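Local coordinates for thiamine pyrophosphokinase (Saccharomyces cerevisiae, PDB 1IG0), which transfers a pyrophosphate group from ATP to thiamine, making thiamine diphosphate and AMP, and is the only enzyme of yeast able to do so, at residues B[52-57]-B[310-315]; B[132-137]-B[214-219]; B[251-256]-B[266-271]. All blocks are in the same frame, centred on the assembly; numbering follows the deposited sequence.

Interaction 1 of 3, residues B[52-57]-B[310-315]; sequences RPLFYK and IFVDKL
L54 carries the contact from the helix side: its CD2 meets chiefly V312 and its CD1 meets L315. L54 CD2 presses on V312 CG1 at 3.3 Å, tighter than usual for two methyl groups, with the two side chains crossing at about a right angle; the same L54 CD2 also lies 3.8 Å from the carbonyl O of V312. L54 CD1 rests 3.8 Å from L315 CB, and as a secondary approach L315 CD2 comes to 4.1 Å from L54 CD2. V312 and L315 are three residues apart on one turn. With its CG trans to the backbone N (chi1 -176°), L54 extends from the helix toward this turn. The contact joins helix 52-61 of the alpha/beta catalytic part to the short, weakly bonded helix 312-315, which follows strand 304-310 at the C-terminal end of the chain. L315 packs on F243 and C247 of helix 241-247 as well, and V312 touches P51 just ahead of the first helix.

No hydrogen bond crosses between the two segments; within 52-57, R52 NH1 donates to Y56 OH at 2.8 Å, one turn along the helix, with Y56 OH tilted 30° from the guanidinium plane and a bent N-H...O angle of 133°. R52 also makes a cation-pi contact with Y78, whose ring meets that of F55 edge-to-face.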
loop_
_atom_site.group_PDB
_atom_site.type_symbol
_atom_site.label_atom_id
_atom_site.label_comp_id
_atom_site.label_asym_id
_atom_site.label_seq_id
_atom_site.Cartn_x
_atom_site.Cartn_y
_atom_site.Cartn_z
ATOM N N ARG B 52 -11.227 13.605 15.437
ATOM C CA ARG B 52 -12.659 13.703 15.697
ATOM C C ARG B 52 -13.380 14.849 15.001
ATOM O O ARG B 52 -14.409 14.639 14.361
ATOM C CB ARG B 52 -12.915 13.774 17.202
ATOM C CG ARG B 52 -12.848 12.422 17.869
ATOM C CD ARG B 52 -13.140 12.490 19.347
ATOM N NE ARG B 52 -13.429 11.155 19.851
ATOM C CZ ARG B 52 -14.539 10.488 19.561
ATOM N NH1 ARG B 52 -15.456 11.043 18.779
ATOM N NH2 ARG B 52 -14.734 9.271 20.049
ATOM N N PRO B 53 -12.862 16.080 15.127
ATOM C CA PRO B 53 -13.520 17.215 14.475
ATOM C C PRO B 53 -13.743 16.950 12.985
ATOM O O PRO B 53 -14.793 17.277 12.431
ATOM C CB PRO B 53 -12.545 18.359 14.720
ATOM C CG PRO B 53 -11.946 18.000 16.044
ATOM C CD PRO B 53 -11.671 16.527 15.871
ATOM N N LEU B 54 -12.742 16.354 12.345
ATOM C CA LEU B 54 -12.825 16.040 10.924
ATOM C C LEU B 54 -13.860 14.943 10.686
ATOM O O LEU B 54 -14.665 15.028 9.759
ATOM C CB LEU B 54 -11.460 15.583 10.402
ATOM C CG LEU B 54 -11.386 15.311 8.897
ATOM C CD1 LEU B 54 -11.727 16.582 8.132
ATOM C CD2 LEU B 54 -9.994 14.825 8.531
ATOM N N PHE B 55 -13.830 13.914 11.527
ATOM C CA PHE B 55 -14.767 12.802 11.413
ATOM C C PHE B 55 -16.204 13.313 11.444
ATOM O O PHE B 55 -17.020 12.954 10.596
ATOM C CB PHE B 55 -14.555 11.813 12.561
ATOM C CG PHE B 55 -15.476 10.625 12.513
ATOM C CD1 PHE B 55 -15.229 9.571 11.642
ATOM C CD2 PHE B 55 -16.604 10.574 13.324
ATOM C CE1 PHE B 55 -16.093 8.479 11.577
ATOM C CE2 PHE B 55 -17.474 9.487 13.268
ATOM C CZ PHE B 55 -17.217 8.437 12.392
ATOM N N TYR B 56 -16.504 14.151 12.431
ATOM C CA TYR B 56 -17.838 14.721 12.590
ATOM C C TYR B 56 -18.284 15.429 11.317
ATOM O O TYR B 56 -19.434 15.309 10.894
ATOM C CB TYR B 56 -17.844 15.732 13.741
ATOM C CG TYR B 56 -17.392 15.185 15.078
ATOM C CD1 TYR B 56 -16.827 16.029 16.036
ATOM C CD2 TYR B 56 -17.537 13.834 15.395
ATOM C CE1 TYR B 56 -16.414 15.542 17.274
ATOM C CE2 TYR B 56 -17.129 13.338 16.633
ATOM C CZ TYR B 56 -16.568 14.197 17.566
ATOM O OH TYR B 56 -16.156 13.717 18.787
ATOM N N LYS B 57 -17.362 16.176 10.717
ATOM C CA LYS B 57 -17.647 16.929 9.502
ATOM C C LYS B 57 -17.890 16.036 8.291
ATOM O O LYS B 57 -18.864 16.218 7.560
ATOM C CB LYS B 57 -16.496 17.893 9.204
ATOM C CG LYS B 57 -16.752 18.810 8.021
ATOM C CD LYS B 57 -18.023 19.619 8.231
ATOM C CE LYS B 57 -18.276 20.572 7.078
ATOM N NZ LYS B 57 -19.527 21.353 7.279
ATOM N N ILE B 310 -2.078 14.805 2.413
ATOM C CA ILE B 310 -2.910 15.775 3.103
ATOM C C ILE B 310 -2.454 15.956 4.539
ATOM O O ILE B 310 -1.847 15.064 5.134
ATOM C CB ILE B 310 -4.392 15.343 3.129
ATOM C CG1 ILE B 310 -4.512 13.941 3.732
ATOM C CG2 ILE B 310 -4.973 15.390 1.729
ATOM C CD1 ILE B 310 -5.938 13.465 3.917
ATOM N N PHE B 311 -2.743 17.130 5.080
ATOM C CA PHE B 311 -2.415 17.455 6.457
ATOM C C PHE B 311 -3.775 17.433 7.141
ATOM O O PHE B 311 -4.436 18.460 7.298
ATOM C CB PHE B 311 -1.762 18.836 6.513
ATOM C CG PHE B 311 -0.504 18.935 5.689
ATOM C CD1 PHE B 311 -0.222 20.083 4.960
ATOM C CD2 PHE B 311 0.391 17.870 5.629
ATOM C CE1 PHE B 311 0.930 20.168 4.179
ATOM C CE2 PHE B 311 1.548 17.945 4.852
ATOM C CZ PHE B 311 1.816 19.096 4.126
ATOM N N VAL B 312 -4.186 16.226 7.514
ATOM C CA VAL B 312 -5.474 15.956 8.138
ATOM C C VAL B 312 -5.997 16.950 9.172
ATOM O O VAL B 312 -7.175 17.303 9.145
ATOM C CB VAL B 312 -5.478 14.546 8.766
ATOM C CG1 VAL B 312 -6.826 14.260 9.391
ATOM C CG2 VAL B 312 -5.165 13.507 7.699
ATOM N N ASP B 313 -5.137 17.405 10.077
ATOM C CA ASP B 313 -5.570 18.337 11.115
ATOM C C ASP B 313 -5.894 19.742 10.602
ATOM O O ASP B 313 -6.361 20.591 11.362
ATOM C CB ASP B 313 -4.508 18.426 12.214
ATOM C CG ASP B 313 -4.198 17.077 12.834
ATOM O OD1 ASP B 313 -5.139 16.396 13.292
ATOM O OD2 ASP B 313 -3.008 16.697 12.867
ATOM N N LYS B 314 -5.657 19.978 9.316
ATOM C CA LYS B 314 -5.916 21.283 8.705
ATOM C C LYS B 314 -7.177 21.310 7.841
ATOM O O LYS B 314 -7.741 22.372 7.578
ATOM C CB LYS B 314 -4.718 21.700 7.846
ATOM C CG LYS B 314 -3.587 22.368 8.612
ATOM C CD LYS B 314 -3.120 21.548 9.803
ATOM C CE LYS B 314 -2.034 22.293 10.557
ATOM N NZ LYS B 314 -2.446 23.701 10.818
ATOM N N LEU B 315 -7.609 20.132 7.407
ATOM C CA LEU B 315 -8.780 19.975 6.549
ATOM C C LEU B 315 -10.086 20.624 7.010
ATOM O O LEU B 315 -10.711 21.374 6.260
ATOM C CB LEU B 315 -9.022 18.482 6.313
ATOM C CG LEU B 315 -8.722 17.874 4.940
ATOM C CD1 LEU B 315 -7.638 18.655 4.218
ATOM C CD2 LEU B 315 -8.317 16.423 5.132
#

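Interaction 2 of 3, residues B[132-137]-B[214-219]; sequences NLISLH and SYFKLC
S135 OG is gripped by two groups, the hydroxyl of Y215 and the side-chain amide of N139, one turn further along helix 126-139. S135 OG and Y215 OH are 2.5 Å apart, a very short bond in which either could be the donor. S135 OG lies oblique to the tyrosine ring and 3.3 Å from Y215 CZ, and S135 CB is 3.4 Å from Y215 OH. Trans to the backbone N (chi1 -172°), the serine hydroxyl is carried from the helix toward the tyrosine. The ring of Y215 in turn meets F178 edge-to-face. The buried bond thus ties the helix to the residue immediately before strand 216-221.

This is helix-on-sheet packing in the alpha/beta catalytic domain, where helix 126-139 lies against strand 216-221 and its parallel neighbour, strand 184-189. The apolar half of the contact is made by F216. Its ring directs an edge at the helix: I134 CG2 approaches F216 CE2 to 3.8 Å, near the ring plane, and the backbone N of S135 stands 4.0 Å from F216 CZ, also at the rim. S135 CB comes within 4.1 Å of F216 CZ, placing the serine beside both aromatic rings. F216 also packs on L209 of helix 196-212, and I134 reaches L186 on strand 184-189.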
loop_
_atom_site.group_PDB
_atom_site.type_symbol
_atom_site.label_atom_id
_atom_site.label_comp_id
_atom_site.label_asym_id
_atom_site.label_seq_id
_atom_site.Cartn_x
_atom_site.Cartn_y
_atom_site.Cartn_z
ATOM N N ASN B 132 -21.856 -3.154 -3.602
ATOM C CA ASN B 132 -23.041 -3.728 -4.232
ATOM C C ASN B 132 -24.249 -3.244 -3.437
ATOM O O ASN B 132 -25.261 -2.835 -4.005
ATOM C CB ASN B 132 -22.999 -5.260 -4.204
ATOM C CG ASN B 132 -22.130 -5.847 -5.302
ATOM O OD1 ASN B 132 -22.028 -7.067 -5.440
ATOM N ND2 ASN B 132 -21.502 -4.982 -6.090
ATOM N N LEU B 133 -24.126 -3.299 -2.114
ATOM C CA LEU B 133 -25.181 -2.863 -1.207
ATOM C C LEU B 133 -25.477 -1.381 -1.400
ATOM O O LEU B 133 -26.636 -0.975 -1.486
ATOM C CB LEU B 133 -24.757 -3.106 0.242
ATOM C CG LEU B 133 -25.602 -2.431 1.327
ATOM C CD1 LEU B 133 -27.018 -2.985 1.302
ATOM C CD2 LEU B 133 -24.958 -2.661 2.688
ATOM N N ILE B 134 -24.421 -0.577 -1.459
ATOM C CA ILE B 134 -24.562 0.862 -1.633
ATOM C C ILE B 134 -25.317 1.205 -2.914
ATOM O O ILE B 134 -26.212 2.052 -2.905
ATOM C CB ILE B 134 -23.179 1.549 -1.644
ATOM C CG1 ILE B 134 -22.546 1.430 -0.254
ATOM C CG2 ILE B 134 -23.318 3.011 -2.052
ATOM C CD1 ILE B 134 -21.094 1.850 -0.193
ATOM N N SER B 135 -24.966 0.544 -4.013
ATOM C CA SER B 135 -25.636 0.803 -5.281
ATOM C C SER B 135 -27.110 0.411 -5.192
ATOM O O SER B 135 -27.985 1.138 -5.666
ATOM C CB SER B 135 -24.963 0.030 -6.416
ATOM O OG SER B 135 -25.489 0.431 -7.671
ATOM N N LEU B 136 -27.386 -0.742 -4.590
ATOM C CA LEU B 136 -28.762 -1.200 -4.433
ATOM C C LEU B 136 -29.558 -0.188 -3.612
ATOM O O LEU B 136 -30.691 0.155 -3.952
ATOM C CB LEU B 136 -28.790 -2.566 -3.740
ATOM C CG LEU B 136 -28.435 -3.786 -4.594
ATOM C CD1 LEU B 136 -28.313 -5.020 -3.707
ATOM C CD2 LEU B 136 -29.507 -3.987 -5.666
ATOM N N HIS B 137 -28.954 0.289 -2.530
ATOM C CA HIS B 137 -29.606 1.262 -1.660
ATOM C C HIS B 137 -30.087 2.489 -2.429
ATOM O O HIS B 137 -31.225 2.931 -2.265
ATOM C CB HIS B 137 -28.645 1.721 -0.561
ATOM C CG HIS B 137 -29.182 2.842 0.275
ATOM N ND1 HIS B 137 -30.024 2.636 1.346
ATOM C CD2 HIS B 137 -29.035 4.184 0.164
ATOM C CE1 HIS B 137 -30.375 3.804 1.857
ATOM N NE2 HIS B 137 -29.789 4.757 1.157
ATOM N N SER B 214 -19.218 2.945 -13.171
ATOM C CA SER B 214 -18.712 4.300 -13.354
ATOM C C SER B 214 -19.439 5.413 -12.614
ATOM O O SER B 214 -18.895 6.507 -12.478
ATOM C CB SER B 214 -18.663 4.643 -14.845
ATOM O OG SER B 214 -19.962 4.646 -15.410
ATOM N N TYR B 215 -20.655 5.161 -12.140
ATOM C CA TYR B 215 -21.377 6.203 -11.416
ATOM C C TYR B 215 -20.749 6.457 -10.048
ATOM O O TYR B 215 -20.998 7.489 -9.422
ATOM C CB TYR B 215 -22.860 5.841 -11.280
ATOM C CG TYR B 215 -23.128 4.429 -10.821
ATOM C CD1 TYR B 215 -23.127 4.101 -9.466
ATOM C CD2 TYR B 215 -23.371 3.413 -11.746
ATOM C CE1 TYR B 215 -23.364 2.797 -9.043
ATOM C CE2 TYR B 215 -23.606 2.104 -11.333
ATOM C CZ TYR B 215 -23.600 1.803 -9.982
ATOM O OH TYR B 215 -23.818 0.508 -9.570
ATOM N N PHE B 216 -19.928 5.514 -9.591
ATOM C CA PHE B 216 -19.237 5.653 -8.313
ATOM C C PHE B 216 -18.029 6.565 -8.483
ATOM O O PHE B 216 -17.377 6.560 -9.527
ATOM C CB PHE B 216 -18.718 4.302 -7.806
ATOM C CG PHE B 216 -19.720 3.502 -7.022
ATOM C CD1 PHE B 216 -20.290 2.355 -7.565
ATOM C CD2 PHE B 216 -20.054 3.867 -5.721
ATOM C CE1 PHE B 216 -21.179 1.577 -6.820
ATOM C CE2 PHE B 216 -20.941 3.100 -4.965
ATOM C CZ PHE B 216 -21.503 1.951 -5.516
ATOM N N LYS B 217 -17.741 7.343 -7.447
ATOM C CA LYS B 217 -16.588 8.234 -7.435
ATOM C C LYS B 217 -15.915 7.936 -6.103
ATOM O O LYS B 217 -16.203 8.568 -5.085
ATOM C CB LYS B 217 -17.019 9.698 -7.489
ATOM C CG LYS B 217 -17.923 10.050 -8.660
ATOM C CD LYS B 217 -18.080 11.559 -8.775
ATOM C CE LYS B 217 -18.525 12.168 -7.453
ATOM N NZ LYS B 217 -18.381 13.650 -7.448
ATOM N N LEU B 218 -15.025 6.952 -6.124
ATOM C CA LEU B 218 -14.326 6.507 -4.929
ATOM C C LEU B 218 -13.020 7.223 -4.607
ATOM O O LEU B 218 -12.204 7.497 -5.487
ATOM C CB LEU B 218 -14.062 5.001 -5.026
ATOM C CG LEU B 218 -13.157 4.352 -3.974
ATOM C CD1 LEU B 218 -13.778 4.471 -2.589
ATOM C CD2 LEU B 218 -12.939 2.890 -4.334
ATOM N N CYS B 219 -12.833 7.510 -3.326
ATOM C CA CYS B 219 -11.620 8.160 -2.851
ATOM C C CYS B 219 -11.307 7.662 -1.449
ATOM O O CYS B 219 -12.194 7.579 -0.601
ATOM C CB CYS B 219 -11.786 9.681 -2.817
ATOM S SG CYS B 219 -10.302 10.575 -2.262
#

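Interaction 3 of 3, residues B[251-256]-B[266-271]; sequences CGLLPI and RGLKWD. With VIB (3-(4-amino-2-methyl-pyrimidin-5-ylmethyl)-5-(2-hydroxy-ethyl)-4-methyl-thiazol-3-ium), chain C.
W270 forms part of the thiamine pocket and comes two residues after L268, which packs on strand 248-254. Across that contact L268 makes every touch: L268 CD2 lies 3.8 Å from C251 SG, and L268 CD1 meets L253 CD1 at 4.1 Å, the two leucines reaching toward each other tip to tip. C251 and L253, two residues apart, thus point from one side of the strand at one leucine. The loop 267-269, between strands 260-266 and 270-272, is clasped by D271. D271 OD2 accepts G267 N through the syn lone pair at 3.0 Å, while D271 OD1 takes L268 N from above the carboxylate plane, 37° out of it.

On W270 the indole carries K269 CG over one face and thiamine over the opposite one. The aminopyrimidine lies over the five-membered part of the indole, thiamine C4A 3.5 Å from W270 CG, and the bridge carbon C7A of thiamine is 3.5 Å from W270 CE3. E7 accepts a bond from the indole NE1, and Y123 of the second subunit meets the indole edge-to-face. Both subunits therefore build the site, the compound active site of the thiamine pyrophosphokinase dimer.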
loop_
_atom_site.group_PDB
_atom_site.type_symbol
_atom_site.label_atom_id
_atom_site.label_comp_id
_atom_site.label_asym_id
_atom_site.label_seq_id
_atom_site.Cartn_x
_atom_site.Cartn_y
_atom_site.Cartn_z
ATOM N N CYS B 251 2.619 14.645 -3.880
ATOM C CA CYS B 251 1.683 13.802 -4.612
ATOM C C CYS B 251 2.464 12.809 -5.450
ATOM O O CYS B 251 3.667 12.973 -5.658
ATOM C CB CYS B 251 0.785 14.648 -5.521
ATOM S SG CYS B 251 1.627 15.483 -6.891
ATOM N N GLY B 252 1.779 11.780 -5.933
ATOM C CA GLY B 252 2.445 10.780 -6.742
ATOM C C GLY B 252 1.553 10.200 -7.817
ATOM O O GLY B 252 0.350 10.030 -7.617
ATOM N N LEU B 253 2.145 9.914 -8.971
ATOM C CA LEU B 253 1.421 9.323 -10.089
ATOM C C LEU B 253 1.756 7.838 -10.027
ATOM O O LEU B 253 2.876 7.435 -10.334
ATOM C CB LEU B 253 1.888 9.939 -11.412
ATOM C CG LEU B 253 1.391 11.364 -11.705
ATOM C CD1 LEU B 253 1.839 12.326 -10.612
ATOM C CD2 LEU B 253 1.918 11.813 -13.059
ATOM N N LEU B 254 0.775 7.029 -9.640
ATOM C CA LEU B 254 0.992 5.601 -9.451
ATOM C C LEU B 254 0.304 4.660 -10.434
ATOM O O LEU B 254 -0.914 4.482 -10.382
ATOM C CB LEU B 254 0.564 5.241 -8.030
ATOM C CG LEU B 254 0.903 6.328 -7.001
ATOM C CD1 LEU B 254 0.232 6.019 -5.671
ATOM C CD2 LEU B 254 2.417 6.434 -6.838
ATOM N N PRO B 255 1.081 4.036 -11.336
ATOM C CA PRO B 255 0.533 3.104 -12.325
ATOM C C PRO B 255 0.422 1.711 -11.709
ATOM O O PRO B 255 1.024 0.752 -12.192
ATOM C CB PRO B 255 1.561 3.167 -13.446
ATOM C CG PRO B 255 2.844 3.276 -12.683
ATOM C CD PRO B 255 2.501 4.320 -11.623
ATOM N N ILE B 256 -0.349 1.615 -10.633
ATOM C CA ILE B 256 -0.539 0.356 -9.930
ATOM C C ILE B 256 -1.380 -0.605 -10.764
ATOM O O ILE B 256 -2.465 -0.256 -11.217
ATOM C CB ILE B 256 -1.241 0.590 -8.574
ATOM C CG1 ILE B 256 -0.549 1.729 -7.821
ATOM C CG2 ILE B 256 -1.213 -0.686 -7.737
ATOM C CD1 ILE B 256 -1.253 2.134 -6.534
ATOM N N ARG B 266 1.324 19.305 -16.546
ATOM C CA ARG B 266 1.601 20.730 -16.450
ATOM C C ARG B 266 1.193 21.139 -15.043
ATOM O O ARG B 266 0.052 20.924 -14.640
ATOM C CB ARG B 266 0.776 21.519 -17.475
ATOM C CG ARG B 266 1.121 21.246 -18.930
ATOM C CD ARG B 266 0.305 22.148 -19.854
ATOM N NE ARG B 266 0.670 21.983 -21.259
ATOM C CZ ARG B 266 0.137 22.680 -22.260
ATOM N NH1 ARG B 266 -0.790 23.598 -22.019
ATOM N NH2 ARG B 266 0.529 22.456 -23.508
ATOM N N GLY B 267 2.124 21.705 -14.285
ATOM C CA GLY B 267 1.788 22.125 -12.938
ATOM C C GLY B 267 2.377 21.283 -11.824
ATOM O O GLY B 267 1.983 21.426 -10.670
ATOM N N LEU B 268 3.304 20.393 -12.164
ATOM C CA LEU B 268 3.963 19.556 -11.167
ATOM C C LEU B 268 5.411 20.032 -11.065
ATOM O O LEU B 268 6.003 20.430 -12.069
ATOM C CB LEU B 268 3.931 18.082 -11.588
ATOM C CG LEU B 268 2.585 17.350 -11.619
ATOM C CD1 LEU B 268 2.781 15.953 -12.195
ATOM C CD2 LEU B 268 2.003 17.272 -10.213
ATOM N N LYS B 269 5.972 20.001 -9.858
ATOM C CA LYS B 269 7.353 20.430 -9.648
ATOM C C LYS B 269 8.230 19.806 -10.724
ATOM O O LYS B 269 9.156 20.436 -11.233
ATOM C CB LYS B 269 7.837 20.003 -8.262
ATOM C CG LYS B 269 9.283 20.372 -7.964
ATOM C CD LYS B 269 9.526 21.874 -7.986
ATOM C CE LYS B 269 10.978 22.185 -7.646
ATOM N NZ LYS B 269 11.269 23.644 -7.699
ATOM N N TRP B 270 7.921 18.559 -11.063
ATOM C CA TRP B 270 8.634 17.832 -12.099
ATOM C C TRP B 270 7.610 17.410 -13.149
ATOM O O TRP B 270 6.901 16.418 -12.974
ATOM C CB TRP B 270 9.328 16.603 -11.506
ATOM C CG TRP B 270 10.530 16.948 -10.678
ATOM C CD1 TRP B 270 11.803 17.165 -11.125
ATOM C CD2 TRP B 270 10.564 17.144 -9.259
ATOM N NE1 TRP B 270 12.628 17.485 -10.072
ATOM C CE2 TRP B 270 11.892 17.485 -8.915
ATOM C CE3 TRP B 270 9.598 17.076 -8.245
ATOM C CZ2 TRP B 270 12.282 17.744 -7.595
ATOM C CZ3 TRP B 270 9.987 17.336 -6.929
ATOM C CH2 TRP B 270 11.317 17.671 -6.621
ATOM N N ASP B 271 7.515 18.191 -14.223
ATOM C CA ASP B 271 6.582 17.894 -15.305
ATOM C C ASP B 271 7.240 16.981 -16.325
ATOM O O ASP B 271 8.435 17.102 -16.598
ATOM C CB ASP B 271 6.120 19.177 -16.004
ATOM C CG ASP B 271 4.970 19.856 -15.286
ATOM O OD1 ASP B 271 4.114 19.141 -14.724
ATOM O OD2 ASP B 271 4.910 21.102 -15.300
HETATM C CM2 VIB C . 9.270 12.614 -12.809
HETATM N N4A VIB C . 12.755 14.023 -9.581
HETATM C CM4 VIB C . 11.762 14.705 -4.625
HETATM O O1 VIB C . 12.169 10.375 -2.776
HETATM C C7 VIB C . 12.441 11.674 -2.240
HETATM C C6 VIB C . 13.343 12.464 -3.224
HETATM C C2 VIB C . 12.008 11.875 -6.844
HETATM S S1 VIB C . 12.947 10.910 -5.662
HETATM C C5 VIB C . 12.764 12.382 -4.634
HETATM C C4 VIB C . 12.059 13.358 -5.266
HETATM N N3 VIB C . 11.684 13.029 -6.454
HETATM C C7A VIB C . 10.900 13.926 -7.349
HETATM C C4A VIB C . 11.418 13.649 -9.826
HETATM N N3A VIB C . 11.019 13.332 -11.143
HETATM C C2A VIB C . 9.694 12.954 -11.408
HETATM N N1A VIB C . 8.764 12.899 -10.354
HETATM C C6A VIB C . 9.158 13.215 -9.038
HETATM C C5A VIB C . 10.485 13.594 -8.766
#

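In the fold
Interactions 2 and 3 both reach one continuous mixed sheet, which runs through the molecule: 132-137/214-219 meets it at strand 216-221 in the catalytic domain, and 251-256/266-271 at strand 248-254 in the thiamine-binding domain, their centres about 27 Å apart. Along the chain interaction 2 closes before interaction 3 opens, and both are nested inside the loop closed by interaction 1, which brings helix 52-61 to the short helix 312-315, which follows strand 304-310 of that sheet. Its centre lies about 24 and 25 Å from theirs. Interaction 1 thus links the end of the chain back to the catalytic domain, while interaction 3 borders thiamine at the subunit interface.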